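Local structure of phosphate-specific transport system accessory protein PhoU homolog (Pseudomonas aeruginosa, 4Q25) at residues D167-M181 / I194-D206. The protein forms a homodimer and probably takes part in regulating phosphate uptake, as an accessory of the Pst transport system. Numbering follows the deposited sequence.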
loop_
_atom_site.group_PDB
_atom_site.type_symbol
_atom_site.label_atom_id
_atom_site.label_comp_id
_atom_site.label_asym_id
_atom_site.label_seq_id
_atom_site.Cartn_x
_atom_site.Cartn_y
_atom_site.Cartn_z
ATOM N N ASP A 167 14.016 -2.057 -7.832
ATOM C CA ASP A 167 13.559 -0.678 -8.060
ATOM C C ASP A 167 14.373 -0.025 -9.185
ATOM O O ASP A 167 13.857 0.790 -9.947
ATOM C CB ASP A 167 13.621 0.166 -6.778
ATOM C CG ASP A 167 12.763 -0.412 -5.628
ATOM O OD1 ASP A 167 11.818 -1.196 -5.878
ATOM O OD2 ASP A 167 13.032 -0.094 -4.443
ATOM N N ARG A 168 15.640 -0.408 -9.285
ATOM C CA ARG A 168 16.524 0.096 -10.325
ATOM C C ARG A 168 16.075 -0.383 -11.707
ATOM O O ARG A 168 15.976 0.406 -12.651
ATOM C CB ARG A 168 17.967 -0.363 -10.070
ATOM C CG ARG A 168 18.990 0.489 -10.780
ATOM C CD ARG A 168 20.348 -0.200 -10.921
ATOM N NE ARG A 168 21.155 0.470 -11.949
ATOM C CZ ARG A 168 22.419 0.172 -12.239
ATOM N NH1 ARG A 168 23.054 -0.794 -11.591
ATOM N NH2 ARG A 168 23.050 0.846 -13.194
ATOM N N GLU A 169 15.820 -1.677 -11.828
ATOM C CA GLU A 169 15.248 -2.244 -13.045
ATOM C C GLU A 169 13.904 -1.599 -13.452
ATOM O O GLU A 169 13.631 -1.383 -14.635
ATOM C CB GLU A 169 15.013 -3.730 -12.838
ATOM C CG GLU A 169 16.278 -4.556 -12.759
ATOM C CD GLU A 169 15.982 -5.991 -12.507
ATOM O OE1 GLU A 169 14.884 -6.322 -11.975
ATOM O OE2 GLU A 169 16.843 -6.809 -12.853
ATOM N N TYR A 170 13.070 -1.300 -12.468
ATOM C CA TYR A 170 11.812 -0.655 -12.726
ATOM C C TYR A 170 12.035 0.726 -13.377
ATOM O O TYR A 170 11.396 1.051 -14.378
ATOM C CB TYR A 170 10.962 -0.533 -11.453
ATOM C CG TYR A 170 9.788 0.403 -11.642
ATOM C CD1 TYR A 170 8.648 -0.016 -12.309
ATOM C CD2 TYR A 170 9.848 1.732 -11.214
ATOM C CE1 TYR A 170 7.588 0.850 -12.539
ATOM C CE2 TYR A 170 8.795 2.605 -11.417
ATOM C CZ TYR A 170 7.661 2.159 -12.082
ATOM O OH TYR A 170 6.608 3.006 -12.299
ATOM N N LYS A 171 12.939 1.529 -12.828
ATOM C CA LYS A 171 13.156 2.884 -13.352
ATOM C C LYS A 171 13.722 2.867 -14.772
ATOM O O LYS A 171 13.377 3.737 -15.563
ATOM C CB LYS A 171 14.036 3.714 -12.416
ATOM C CG LYS A 171 13.365 4.030 -11.087
ATOM C CD LYS A 171 14.230 4.903 -10.180
ATOM C CE LYS A 171 13.391 5.491 -9.056
ATOM N NZ LYS A 171 14.160 6.425 -8.176
ATOM N N THR A 172 14.537 1.869 -15.114
ATOM C CA THR A 172 15.103 1.787 -16.470
ATOM C C THR A 172 14.041 1.273 -17.445
ATOM O O THR A 172 14.012 1.676 -18.616
ATOM C CB THR A 172 16.444 0.965 -16.607
ATOM O OG1 THR A 172 16.285 -0.390 -16.174
ATOM C CG2 THR A 172 17.603 1.584 -15.825
ATOM N N ALA A 173 13.151 0.403 -16.975
ATOM C CA ALA A 173 12.056 -0.053 -17.847
ATOM C C ALA A 173 11.081 1.073 -18.076
ATOM O O ALA A 173 10.592 1.216 -19.165
ATOM C CB ALA A 173 11.351 -1.283 -17.296
ATOM N N LEU A 174 10.833 1.892 -17.059
ATOM C CA LEU A 174 9.993 3.073 -17.213
ATOM C C LEU A 174 10.542 3.991 -18.306
ATOM O O LEU A 174 9.759 4.527 -19.102
ATOM C CB LEU A 174 9.912 3.868 -15.902
ATOM C CG LEU A 174 9.152 5.202 -15.770
ATOM C CD1 LEU A 174 7.651 5.014 -16.030
ATOM C CD2 LEU A 174 9.355 5.925 -14.457
ATOM N N ARG A 175 11.869 4.213 -18.289
ATOM C CA ARG A 175 12.570 5.049 -19.276
ATOM C C ARG A 175 12.276 4.524 -20.648
ATOM O O ARG A 175 11.801 5.249 -21.507
ATOM C CB ARG A 175 14.111 5.014 -19.086
ATOM C CG ARG A 175 14.663 5.651 -17.807
ATOM C CD ARG A 175 16.222 5.627 -17.699
ATOM N NE ARG A 175 16.803 6.172 -16.441
ATOM C CZ ARG A 175 18.103 6.147 -16.088
ATOM N NH1 ARG A 175 19.028 5.613 -16.885
ATOM N NH2 ARG A 175 18.492 6.683 -14.932
ATOM N N GLU A 176 12.575 3.243 -20.852
ATOM C CA GLU A 176 12.344 2.589 -22.150
ATOM C C GLU A 176 10.908 2.848 -22.629
ATOM O O GLU A 176 10.673 3.280 -23.765
ATOM C CB GLU A 176 12.593 1.085 -22.012
ATOM C CG GLU A 176 12.606 0.323 -23.322
ATOM C CD GLU A 176 13.841 0.644 -24.128
ATOM O OE1 GLU A 176 14.940 0.730 -23.528
ATOM O OE2 GLU A 176 13.711 0.804 -25.359
ATOM N N LEU A 177 9.957 2.625 -21.724
ATOM C CA LEU A 177 8.539 2.672 -22.063
ATOM C C LEU A 177 7.998 4.078 -22.262
ATOM O O LEU A 177 7.241 4.312 -23.204
ATOM C CB LEU A 177 7.723 1.891 -21.035
ATOM C CG LEU A 177 8.086 0.398 -20.991
ATOM C CD1 LEU A 177 7.510 -0.287 -19.766
ATOM C CD2 LEU A 177 7.596 -0.299 -22.239
ATOM N N VAL A 178 8.373 5.026 -21.417
ATOM C CA VAL A 178 7.946 6.425 -21.635
ATOM C C VAL A 178 8.481 6.943 -22.999
ATOM O O VAL A 178 7.705 7.383 -23.847
ATOM C CB VAL A 178 8.326 7.353 -20.460
ATOM C CG1 VAL A 178 8.076 8.828 -20.789
ATOM C CG2 VAL A 178 7.512 6.990 -19.222
ATOM N N THR A 179 9.782 6.802 -23.252
ATOM C CA THR A 179 10.363 7.320 -24.500
ATOM C C THR A 179 9.710 6.618 -25.680
ATOM O O THR A 179 9.442 7.237 -26.718
ATOM C CB THR A 179 11.911 7.198 -24.550
ATOM O OG1 THR A 179 12.292 5.834 -24.455
ATOM C CG2 THR A 179 12.561 7.930 -23.361
ATOM N N TYR A 180 9.384 5.334 -25.515
ATOM C CA TYR A 180 8.662 4.635 -26.573
ATOM C C TYR A 180 7.250 5.189 -26.812
ATOM O O TYR A 180 6.835 5.327 -27.965
ATOM C CB TYR A 180 8.594 3.136 -26.346
ATOM C CG TYR A 180 7.895 2.486 -27.490
ATOM C CD1 TYR A 180 8.589 2.082 -28.620
ATOM C CD2 TYR A 180 6.523 2.310 -27.473
ATOM C CE1 TYR A 180 7.944 1.488 -29.686
ATOM C CE2 TYR A 180 5.879 1.753 -28.548
ATOM C CZ TYR A 180 6.592 1.351 -29.649
ATOM O OH TYR A 180 5.908 0.790 -30.696
ATOM N N MET A 181 6.520 5.510 -25.739
ATOM C CA MET A 181 5.185 6.130 -25.877
ATOM C C MET A 181 5.236 7.410 -26.706
ATOM O O MET A 181 4.301 7.710 -27.443
ATOM C CB MET A 181 4.562 6.491 -24.534
ATOM C CG MET A 181 3.994 5.295 -23.820
ATOM S SD MET A 181 2.939 5.717 -22.434
ATOM C CE MET A 181 4.163 6.352 -21.279
ATOM N N ILE A 194 1.246 -1.996 -19.170
ATOM C CA ILE A 194 2.504 -2.619 -18.757
ATOM C C ILE A 194 3.166 -1.851 -17.608
ATOM O O ILE A 194 3.649 -2.436 -16.639
ATOM C CB ILE A 194 3.496 -2.791 -19.916
ATOM C CG1 ILE A 194 3.553 -4.243 -20.394
ATOM C CG2 ILE A 194 4.912 -2.699 -19.403
ATOM C CD1 ILE A 194 2.400 -4.677 -21.171
ATOM N N ILE A 195 3.156 -0.529 -17.701
ATOM C CA ILE A 195 3.732 0.324 -16.666
ATOM C C ILE A 195 3.025 0.174 -15.316
ATOM O O ILE A 195 3.694 0.016 -14.297
ATOM C CB ILE A 195 3.740 1.793 -17.107
ATOM C CG1 ILE A 195 4.812 1.981 -18.149
ATOM C CG2 ILE A 195 3.970 2.724 -15.942
ATOM C CD1 ILE A 195 4.824 3.351 -18.744
ATOM N N TRP A 196 1.697 0.166 -15.311
ATOM C CA TRP A 196 0.969 -0.068 -14.083
ATOM C C TRP A 196 1.296 -1.456 -13.531
ATOM O O TRP A 196 1.450 -1.630 -12.333
ATOM C CB TRP A 196 -0.535 0.029 -14.247
ATOM C CG TRP A 196 -1.146 1.292 -14.875
ATOM C CD1 TRP A 196 -2.333 1.356 -15.574
ATOM C CD2 TRP A 196 -0.632 2.616 -14.860
ATOM N NE1 TRP A 196 -2.579 2.634 -15.967
ATOM C CE2 TRP A 196 -1.548 3.426 -15.541
ATOM C CE3 TRP A 196 0.515 3.200 -14.328
ATOM C CZ2 TRP A 196 -1.354 4.776 -15.711
ATOM C CZ3 TRP A 196 0.717 4.547 -14.500
ATOM C CH2 TRP A 196 -0.209 5.323 -15.186
ATOM N N ALA A 197 1.328 -2.456 -14.389
ATOM C CA ALA A 197 1.681 -3.806 -13.938
ATOM C C ALA A 197 3.105 -3.843 -13.314
ATOM O O ALA A 197 3.311 -4.371 -12.231
ATOM C CB ALA A 197 1.564 -4.782 -15.082
ATOM N N LEU A 198 4.075 -3.261 -13.994
ATOM C CA LEU A 198 5.445 -3.128 -13.447
ATOM C C LEU A 198 5.496 -2.407 -12.098
ATOM O O LEU A 198 6.241 -2.818 -11.222
ATOM C CB LEU A 198 6.372 -2.391 -14.425
ATOM C CG LEU A 198 6.747 -3.182 -15.674
ATOM C CD1 LEU A 198 7.375 -2.285 -16.696
ATOM C CD2 LEU A 198 7.706 -4.303 -15.360
ATOM N N ARG A 199 4.697 -1.364 -11.922
ATOM C CA ARG A 199 4.635 -0.639 -10.660
ATOM C C ARG A 199 4.088 -1.525 -9.541
ATOM O O ARG A 199 4.632 -1.538 -8.430
ATOM C CB ARG A 199 3.811 0.641 -10.830
ATOM C CG ARG A 199 3.525 1.406 -9.549
ATOM C CD ARG A 199 4.768 2.124 -9.062
ATOM N NE ARG A 199 4.723 2.400 -7.626
ATOM C CZ ARG A 199 5.730 2.939 -6.940
ATOM N NH1 ARG A 199 6.874 3.257 -7.545
ATOM N NH2 ARG A 199 5.597 3.169 -5.652
ATOM N N SER A 200 3.031 -2.275 -9.822
ATOM C CA SER A 200 2.560 -3.316 -8.909
ATOM C C SER A 200 3.620 -4.410 -8.608
ATOM O O SER A 200 3.733 -4.893 -7.493
ATOM C CB SER A 200 1.286 -3.986 -9.468
ATOM O OG SER A 200 0.167 -3.086 -9.518
ATOM N N LEU A 201 4.370 -4.847 -9.607
ATOM C CA LEU A 201 5.427 -5.829 -9.314
ATOM C C LEU A 201 6.528 -5.217 -8.386
ATOM O O LEU A 201 7.018 -5.857 -7.477
ATOM C CB LEU A 201 6.010 -6.385 -10.618
ATOM C CG LEU A 201 5.045 -7.261 -11.424
ATOM C CD1 LEU A 201 5.656 -7.670 -12.758
ATOM C CD2 LEU A 201 4.635 -8.492 -10.640
ATOM N N GLU A 202 6.877 -3.967 -8.609
ATOM C CA GLU A 202 7.834 -3.279 -7.775
ATOM C C GLU A 202 7.344 -3.189 -6.335
ATOM O O GLU A 202 8.117 -3.373 -5.405
ATOM C CB GLU A 202 8.105 -1.876 -8.302
ATOM C CG GLU A 202 9.167 -1.170 -7.498
ATOM C CD GLU A 202 9.439 0.254 -7.927
ATOM O OE1 GLU A 202 10.563 0.729 -7.674
ATOM O OE2 GLU A 202 8.540 0.906 -8.488
ATOM N N ARG A 203 6.059 -2.901 -6.159
ATOM C CA ARG A 203 5.478 -2.853 -4.842
ATOM C C ARG A 203 5.469 -4.225 -4.194
ATOM O O ARG A 203 5.691 -4.367 -3.003
ATOM C CB ARG A 203 4.064 -2.325 -4.911
ATOM C CG ARG A 203 3.937 -0.846 -5.255
ATOM C CD ARG A 203 3.604 -0.047 -4.024
ATOM N NE ARG A 203 4.742 0.117 -3.121
ATOM C CZ ARG A 203 4.659 0.260 -1.794
ATOM N NH1 ARG A 203 3.478 0.222 -1.142
ATOM N NH2 ARG A 203 5.785 0.407 -1.104
ATOM N N ILE A 204 5.195 -5.254 -4.969
ATOM C CA ILE A 204 5.289 -6.596 -4.413
ATOM C C ILE A 204 6.705 -6.863 -3.826
ATOM O O ILE A 204 6.838 -7.440 -2.763
ATOM C CB ILE A 204 4.875 -7.623 -5.447
ATOM C CG1 ILE A 204 3.363 -7.508 -5.660
ATOM C CG2 ILE A 204 5.241 -9.039 -5.009
ATOM C CD1 ILE A 204 2.853 -8.315 -6.828
ATOM N N GLY A 205 7.732 -6.394 -4.513
ATOM C CA GLY A 205 9.090 -6.502 -4.030
ATOM C C GLY A 205 9.358 -5.624 -2.829
ATOM O O GLY A 205 10.080 -6.035 -1.935
ATOM N N ASP A 206 8.807 -4.410 -2.813
ATOM C CA ASP A 206 8.885 -3.566 -1.613
ATOM C C ASP A 206 8.287 -4.284 -0.402
ATOM O O ASP A 206 8.884 -4.257 0.655
ATOM C CB ASP A 206 8.191 -2.229 -1.819
ATOM C CG ASP A 206 8.869 -1.371 -2.839
ATOM O OD1 ASP A 206 9.964 -1.738 -3.346
ATOM O OD2 ASP A 206 8.260 -0.335 -3.167
#
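Tyr170 drives its ring as a knob into a hole made by Ile195, Leu198, Arg199 and Glu202 in the PhoU helix bundle, where segments 167-181 and 194-206, on helices 153-183 and 188-220, run antiparallel at 170°, axes 10.0 Å apart at closest approach. With CG anti to the backbone N (chi1 167°), the ring reaches across to the other helix. Its CD1 side meets Leu198 CB edge-on, 3.9 Å away and in the ring plane. Glu202 OE2 lies over one face, offset toward the rim, 3.1 Å from Tyr170 CD2, its carboxylate tilted 35° to the ring. That same OE2 is paired with Arg199 NH1 at 3.0 Å, a bridge that ties down the wall of the hole. Toward the C-terminal end of 167-181 the filling is aliphatic: Leu177 CD1 wedges between Ile194 CG2 and Leu198 CD1, the two leucines tip to tip, while Ala173 CB gives a shallower bump against Leu198. Farther along, Met181, bent at chi3, meets Ile195 tip to tip, CE against CD1. Helix 127-149 touches Leu198 and Ile194, and Trp196 of the second subunit packs on Tyr170, so the dimer interface adjoins this seam. At the other end acids crowd together: Asp167 OD1 lies 2.9 Å from Glu202 OE1 and 3.2 Å from Asp206 OD1. With Asp163 they match the paired E(D)XXXD motifs that bind metal in PhoU relatives. Tyr170 OH, buried without a polar partner, rests 3.8 Å from Arg199 CD.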